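PDB 4OIF: beta-galactosidase from Geobacillus stearothermophilus, which probably hydrolyses terminal non-reducing beta-D-galactose residues in beta-D-galactosides, as a zinc-binding member of glycosyl hydrolase family 42. Local coordinates for residues E637-Q651 with I672-R686. Sequence-based numbering, arbitrary orientation.
Sequences ECDYVFIMNFTEEKQ and IMLDKYEVRVVEKRR
Asn-645 meets the turn of 672-686 with its amide, illustrating how one side chain can tie two loops together where a beta ladder ends. With CG anti to the backbone N (chi1 -177°), ND2 reaches Asp-675 O at 3.1 Å from above the carbonyl plane, while Glu-678 N closes the type II turn on its other face. The second ND2 bond, to Glu-649 O, lies in the amide plane, and OD1 takes Thr-647 N in an Asx turn and Thr-647 OG1 on a lone pair. Replacing this residue by an alanine would probably cost Asp-675 O and Glu-649 O their shared amide donor and free the loop around Thr-647 to shift. Glu-648 OE2 approaches the Tyr-677 ring at its edge and bonds OH at a very short 2.5 Å, a length open to doubt, carboxylate and ring planes 85° apart; OE2 also binds Thr-296. Along strands 638-645 and 679-685, Val-681 CG1 sits over one face of the Phe-642 ring, 4.2 Å from its centroid; from the opposite face of strand 638-645, Ile-643 CG2 reaches Leu-674 CD1 of the short strand 672-674 (4.0 Å). At the far end Arg-686 NH2 bridges to Asp-639 OD1 (2.9 Å) from above the carboxylate plane; Gln-634 also holds OD1, and Ala-635 O shares NH2. The paired antiparallel strands are consistent with the all-beta C-terminal domain of GH42 beta-galactosidases, here packed against helices 296-312 and 341-351.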
loop_
_atom_site.group_PDB
_atom_site.type_symbol
_atom_site.label_atom_id
_atom_site.label_comp_id
_atom_site.label_asym_id
_atom_site.label_seq_id
_atom_site.Cartn_x
_atom_site.Cartn_y
_atom_site.Cartn_z
ATOM N N GLU A 637 8.200 29.811 47.180
ATOM C CA GLU A 637 7.206 30.056 48.210
ATOM C C GLU A 637 5.998 29.113 48.175
ATOM O O GLU A 637 5.301 28.986 49.181
ATOM C CB GLU A 637 6.715 31.503 48.112
ATOM C CG GLU A 637 5.852 31.816 46.887
ATOM C CD GLU A 637 6.663 32.079 45.617
ATOM O OE1 GLU A 637 7.870 31.774 45.594
ATOM O OE2 GLU A 637 6.083 32.601 44.639
ATOM N N CYS A 638 5.734 28.463 47.042
ATOM C CA CYS A 638 4.530 27.636 46.953
ATOM C C CYS A 638 4.479 26.613 45.824
ATOM O O CYS A 638 5.231 26.668 44.851
ATOM C CB CYS A 638 3.299 28.532 46.831
ATOM S SG CYS A 638 3.198 29.375 45.267
ATOM N N ASP A 639 3.557 25.673 45.979
ATOM C CA ASP A 639 3.264 24.704 44.945
ATOM C C ASP A 639 2.051 25.169 44.129
ATOM O O ASP A 639 1.090 25.705 44.675
ATOM C CB ASP A 639 3.018 23.320 45.562
ATOM C CG ASP A 639 4.302 22.667 46.081
ATOM O OD1 ASP A 639 5.386 22.881 45.488
ATOM O OD2 ASP A 639 4.216 21.923 47.082
ATOM N N TYR A 640 2.127 24.998 42.814
ATOM C CA TYR A 640 0.988 25.195 41.924
ATOM C C TYR A 640 0.566 23.849 41.379
ATOM O O TYR A 640 1.320 23.185 40.685
ATOM C CB TYR A 640 1.317 26.131 40.769
ATOM C CG TYR A 640 1.687 27.529 41.171
ATOM C CD1 TYR A 640 3.008 27.963 41.108
ATOM C CD2 TYR A 640 0.719 28.425 41.605
ATOM C CE1 TYR A 640 3.352 29.252 41.470
ATOM C CE2 TYR A 640 1.055 29.715 41.962
ATOM C CZ TYR A 640 2.370 30.124 41.894
ATOM O OH TYR A 640 2.712 31.409 42.249
ATOM N N VAL A 641 -0.655 23.460 41.687
ATOM C CA VAL A 641 -1.114 22.127 41.406
ATOM C C VAL A 641 -2.300 22.159 40.457
ATOM O O VAL A 641 -3.244 22.903 40.647
ATOM C CB VAL A 641 -1.472 21.417 42.717
ATOM C CG1 VAL A 641 -1.873 19.974 42.454
ATOM C CG2 VAL A 641 -0.275 21.484 43.679
ATOM N N PHE A 642 -2.229 21.353 39.413
ATOM C CA PHE A 642 -3.286 21.247 38.421
ATOM C C PHE A 642 -4.017 19.927 38.606
ATOM O O PHE A 642 -3.406 18.850 38.522
ATOM C CB PHE A 642 -2.714 21.322 37.000
ATOM C CG PHE A 642 -2.157 22.659 36.623
ATOM C CD1 PHE A 642 -0.970 23.120 37.178
ATOM C CD2 PHE A 642 -2.802 23.446 35.683
ATOM C CE1 PHE A 642 -0.447 24.363 36.819
ATOM C CE2 PHE A 642 -2.285 24.690 35.315
ATOM C CZ PHE A 642 -1.106 25.149 35.887
ATOM N N ILE A 643 -5.320 20.011 38.845
ATOM C CA ILE A 643 -6.169 18.832 38.941
ATOM C C ILE A 643 -7.063 18.761 37.702
ATOM O O ILE A 643 -8.004 19.538 37.547
ATOM C CB ILE A 643 -7.012 18.851 40.220
ATOM C CG1 ILE A 643 -6.128 19.194 41.430
ATOM C CG2 ILE A 643 -7.714 17.519 40.404
ATOM C CD1 ILE A 643 -6.891 19.378 42.759
ATOM N N MET A 644 -6.761 17.811 36.822
ATOM C CA MET A 644 -7.333 17.785 35.483
ATOM C C MET A 644 -8.190 16.542 35.217
ATOM O O MET A 644 -7.723 15.408 35.319
ATOM C CB MET A 644 -6.201 17.892 34.449
ATOM C CG MET A 644 -5.344 19.133 34.638
ATOM S SD MET A 644 -3.806 19.106 33.699
ATOM C CE MET A 644 -2.893 17.807 34.521
ATOM N N ASN A 645 -9.451 16.759 34.878
ATOM C CA ASN A 645 -10.339 15.641 34.582
ATOM C C ASN A 645 -10.294 15.271 33.105
ATOM O O ASN A 645 -11.007 15.853 32.296
ATOM C CB ASN A 645 -11.770 15.974 35.002
ATOM C CG ASN A 645 -12.729 14.815 34.793
ATOM O OD1 ASN A 645 -12.329 13.711 34.399
ATOM N ND2 ASN A 645 -14.010 15.061 35.058
ATOM N N PHE A 646 -9.464 14.291 32.757
ATOM C CA PHE A 646 -9.388 13.841 31.374
ATOM C C PHE A 646 -10.397 12.716 31.084
ATOM O O PHE A 646 -10.078 11.757 30.378
ATOM C CB PHE A 646 -7.962 13.387 31.034
ATOM C CG PHE A 646 -7.008 14.527 30.741
ATOM C CD1 PHE A 646 -7.114 15.256 29.557
ATOM C CD2 PHE A 646 -5.991 14.859 31.640
ATOM C CE1 PHE A 646 -6.223 16.306 29.276
ATOM C CE2 PHE A 646 -5.108 15.899 31.365
ATOM C CZ PHE A 646 -5.231 16.629 30.173
ATOM N N THR A 647 -11.610 12.832 31.632
ATOM C CA THR A 647 -12.662 11.852 31.363
ATOM C C THR A 647 -13.937 12.580 30.992
ATOM O O THR A 647 -14.065 13.781 31.235
ATOM C CB THR A 647 -12.967 10.945 32.568
ATOM O OG1 THR A 647 -13.849 11.634 33.457
ATOM C CG2 THR A 647 -11.693 10.561 33.319
ATOM N N GLU A 648 -14.899 11.846 30.445
ATOM C CA GLU A 648 -16.137 12.452 29.983
ATOM C C GLU A 648 -17.263 12.368 31.021
ATOM O O GLU A 648 -18.445 12.417 30.672
ATOM C CB GLU A 648 -16.588 11.814 28.665
ATOM C CG GLU A 648 -15.833 12.308 27.437
ATOM C CD GLU A 648 -14.448 11.690 27.309
ATOM O OE1 GLU A 648 -14.273 10.504 27.688
ATOM O OE2 GLU A 648 -13.532 12.399 26.845
ATOM N N GLU A 649 -16.903 12.265 32.298
ATOM C CA GLU A 649 -17.915 12.200 33.348
ATOM C C GLU A 649 -17.536 12.962 34.620
ATOM O O GLU A 649 -16.397 13.408 34.795
ATOM C CB GLU A 649 -18.209 10.742 33.688
ATOM C CG GLU A 649 -16.972 9.980 34.090
ATOM C CD GLU A 649 -17.198 8.491 34.138
ATOM O OE1 GLU A 649 -17.883 8.024 35.076
ATOM O OE2 GLU A 649 -16.686 7.789 33.235
ATOM N N LYS A 650 -18.519 13.116 35.500
ATOM C CA LYS A 650 -18.303 13.761 36.777
ATOM C C LYS A 650 -17.300 12.956 37.580
ATOM O O LYS A 650 -17.185 11.734 37.431
ATOM C CB LYS A 650 -19.610 13.915 37.541
ATOM C CG LYS A 650 -20.485 15.056 37.027
ATOM C CD LYS A 650 -21.744 15.225 37.877
ATOM C CE LYS A 650 -22.821 15.977 37.115
ATOM N NZ LYS A 650 -22.286 17.265 36.606
ATOM N N GLN A 651 -16.567 13.646 38.436
ATOM C CA GLN A 651 -15.408 13.037 39.039
ATOM C C GLN A 651 -15.118 13.578 40.443
ATOM O O GLN A 651 -14.798 14.750 40.619
ATOM C CB GLN A 651 -14.224 13.245 38.110
ATOM C CG GLN A 651 -13.199 12.183 38.233
ATOM C CD GLN A 651 -13.669 10.827 37.763
ATOM O OE1 GLN A 651 -13.697 9.880 38.541
ATOM N NE2 GLN A 651 -14.008 10.715 36.480
ATOM N N ILE A 672 -14.158 17.535 46.236
ATOM C CA ILE A 672 -14.481 18.466 45.169
ATOM C C ILE A 672 -15.040 17.664 44.009
ATOM O O ILE A 672 -14.466 16.642 43.645
ATOM C CB ILE A 672 -13.244 19.240 44.698
ATOM C CG1 ILE A 672 -12.705 20.125 45.822
ATOM C CG2 ILE A 672 -13.559 20.042 43.440
ATOM C CD1 ILE A 672 -13.712 21.112 46.353
ATOM N N MET A 673 -16.157 18.100 43.434
ATOM C CA MET A 673 -16.651 17.473 42.211
ATOM C C MET A 673 -16.103 18.186 40.984
ATOM O O MET A 673 -16.047 19.410 40.937
ATOM C CB MET A 673 -18.180 17.466 42.161
ATOM C CG MET A 673 -18.855 16.497 43.131
ATOM S SD MET A 673 -18.316 14.771 43.011
ATOM C CE MET A 673 -18.550 14.439 41.268
ATOM N N LEU A 674 -15.683 17.408 39.996
ATOM C CA LEU A 674 -15.214 17.950 38.729
ATOM C C LEU A 674 -16.194 17.556 37.641
ATOM O O LEU A 674 -16.495 16.373 37.467
ATOM C CB LEU A 674 -13.809 17.432 38.401
ATOM C CG LEU A 674 -12.695 17.718 39.426
ATOM C CD1 LEU A 674 -11.406 16.985 39.074
ATOM C CD2 LEU A 674 -12.427 19.195 39.508
ATOM N N ASP A 675 -16.720 18.543 36.921
ATOM C CA ASP A 675 -17.501 18.243 35.728
ATOM C C ASP A 675 -16.558 17.710 34.671
ATOM O O ASP A 675 -15.331 17.824 34.812
ATOM C CB ASP A 675 -18.236 19.482 35.209
ATOM C CG ASP A 675 -19.170 20.082 36.241
ATOM O OD1 ASP A 675 -19.998 19.334 36.813
ATOM O OD2 ASP A 675 -19.067 21.301 36.485
ATOM N N LYS A 676 -17.127 17.137 33.614
ATOM C CA LYS A 676 -16.347 16.709 32.454
ATOM C C LYS A 676 -15.339 17.787 32.036
ATOM O O LYS A 676 -15.683 18.974 31.904
ATOM C CB LYS A 676 -17.275 16.369 31.279
ATOM C CG LYS A 676 -16.550 15.880 30.030
ATOM C CD LYS A 676 -17.270 16.280 28.753
ATOM C CE LYS A 676 -18.667 15.717 28.692
ATOM N NZ LYS A 676 -19.463 16.319 27.589
ATOM N N TYR A 677 -14.088 17.361 31.883
ATOM C CA TYR A 677 -13.000 18.189 31.350
ATOM C C TYR A 677 -12.635 19.363 32.252
ATOM O O TYR A 677 -11.842 20.223 31.867
ATOM C CB TYR A 677 -13.346 18.715 29.953
ATOM C CG TYR A 677 -13.467 17.636 28.903
ATOM C CD1 TYR A 677 -12.923 16.372 29.104
ATOM C CD2 TYR A 677 -14.121 17.883 27.710
ATOM C CE1 TYR A 677 -13.036 15.383 28.142
ATOM C CE2 TYR A 677 -14.241 16.910 26.744
ATOM C CZ TYR A 677 -13.701 15.662 26.959
ATOM O OH TYR A 677 -13.830 14.701 25.977
ATOM N N GLU A 678 -13.192 19.394 33.454
ATOM C CA GLU A 678 -12.921 20.506 34.336
ATOM C C GLU A 678 -11.517 20.434 34.883
ATOM O O GLU A 678 -11.022 19.359 35.217
ATOM C CB GLU A 678 -13.908 20.553 35.495
ATOM C CG GLU A 678 -13.714 21.785 36.356
ATOM C CD GLU A 678 -14.675 21.833 37.497
ATOM O OE1 GLU A 678 -15.571 20.960 37.549
ATOM O OE2 GLU A 678 -14.528 22.739 38.339
ATOM N N VAL A 679 -10.874 21.590 34.957
ATOM C CA VAL A 679 -9.577 21.692 35.581
ATOM C C VAL A 679 -9.709 22.559 36.812
ATOM O O VAL A 679 -10.463 23.516 36.849
ATOM C CB VAL A 679 -8.508 22.295 34.639
ATOM C CG1 VAL A 679 -7.136 22.274 35.308
ATOM C CG2 VAL A 679 -8.468 21.548 33.310
ATOM N N ARG A 680 -8.972 22.199 37.838
ATOM C CA ARG A 680 -8.868 23.014 39.011
ATOM C C ARG A 680 -7.417 23.432 39.131
ATOM O O ARG A 680 -6.530 22.592 39.104
ATOM C CB ARG A 680 -9.320 22.230 40.231
ATOM C CG ARG A 680 -10.268 22.981 41.090
ATOM C CD ARG A 680 -11.632 23.178 40.450
ATOM N NE ARG A 680 -12.529 23.680 41.486
ATOM C CZ ARG A 680 -12.588 24.956 41.832
ATOM N NH1 ARG A 680 -11.850 25.844 41.178
ATOM N NH2 ARG A 680 -13.394 25.352 42.801
ATOM N N VAL A 681 -7.152 24.726 39.210
ATOM C CA VAL A 681 -5.779 25.171 39.409
ATOM C C VAL A 681 -5.662 25.735 40.803
ATOM O O VAL A 681 -6.372 26.665 41.188
ATOM C CB VAL A 681 -5.344 26.203 38.378
ATOM C CG1 VAL A 681 -3.896 26.579 38.606
ATOM C CG2 VAL A 681 -5.497 25.621 36.987
ATOM N N VAL A 682 -4.746 25.165 41.560
ATOM C CA VAL A 682 -4.757 25.319 42.993
ATOM C C VAL A 682 -3.380 25.728 43.507
ATOM O O VAL A 682 -2.364 25.420 42.901
ATOM C CB VAL A 682 -5.279 24.006 43.623
ATOM C CG1 VAL A 682 -4.266 23.359 44.552
ATOM C CG2 VAL A 682 -6.593 24.267 44.314
ATOM N N GLU A 683 -3.358 26.482 44.595
ATOM C CA GLU A 683 -2.100 26.981 45.134
ATOM C C GLU A 683 -1.936 26.519 46.570
ATOM O O GLU A 683 -2.886 26.537 47.352
ATOM C CB GLU A 683 -2.047 28.507 45.051
ATOM C CG GLU A 683 -0.835 29.136 45.701
ATOM C CD GLU A 683 -0.949 30.647 45.801
ATOM O OE1 GLU A 683 -0.178 31.256 46.572
ATOM O OE2 GLU A 683 -1.817 31.225 45.115
ATOM N N LYS A 684 -0.733 26.080 46.911
ATOM C CA LYS A 684 -0.465 25.605 48.260
ATOM C C LYS A 684 0.802 26.234 48.812
ATOM O O LYS A 684 1.892 25.995 48.296
ATOM C CB LYS A 684 -0.357 24.082 48.283
ATOM C CG LYS A 684 -0.119 23.538 49.670
ATOM C CD LYS A 684 -0.620 22.128 49.808
ATOM C CE LYS A 684 -0.258 21.581 51.174
ATOM N NZ LYS A 684 1.212 21.383 51.331
ATOM N N ARG A 685 0.652 27.046 49.855
ATOM C CA ARG A 685 1.789 27.766 50.424
ATOM C C ARG A 685 2.804 26.802 51.015
ATOM O O ARG A 685 2.437 25.810 51.642
ATOM C CB ARG A 685 1.327 28.755 51.493
ATOM C CG ARG A 685 2.426 29.686 51.981
ATOM C CD ARG A 685 2.903 30.567 50.843
ATOM N NE ARG A 685 1.791 31.319 50.268
ATOM C CZ ARG A 685 1.830 31.941 49.095
ATOM N NH1 ARG A 685 2.929 31.903 48.356
ATOM N NH2 ARG A 685 0.763 32.599 48.660
ATOM N N ARG A 686 4.082 27.091 50.799
ATOM C CA ARG A 686 5.147 26.223 51.281
ATOM C C ARG A 686 5.606 26.647 52.667
ATOM O O ARG A 686 5.573 25.849 53.600
ATOM C CB ARG A 686 6.328 26.223 50.312
ATOM C CG ARG A 686 7.464 25.309 50.735
ATOM C CD ARG A 686 8.657 25.387 49.783
ATOM N NE ARG A 686 8.265 25.490 48.376
ATOM C CZ ARG A 686 7.696 24.516 47.671
ATOM N NH1 ARG A 686 7.425 23.346 48.236
ATOM N NH2 ARG A 686 7.388 24.714 46.395
HETATM O O HOH W 1 5.849 20.326 48.535
HETATM O O HOH W 2 2.314 20.491 48.364
#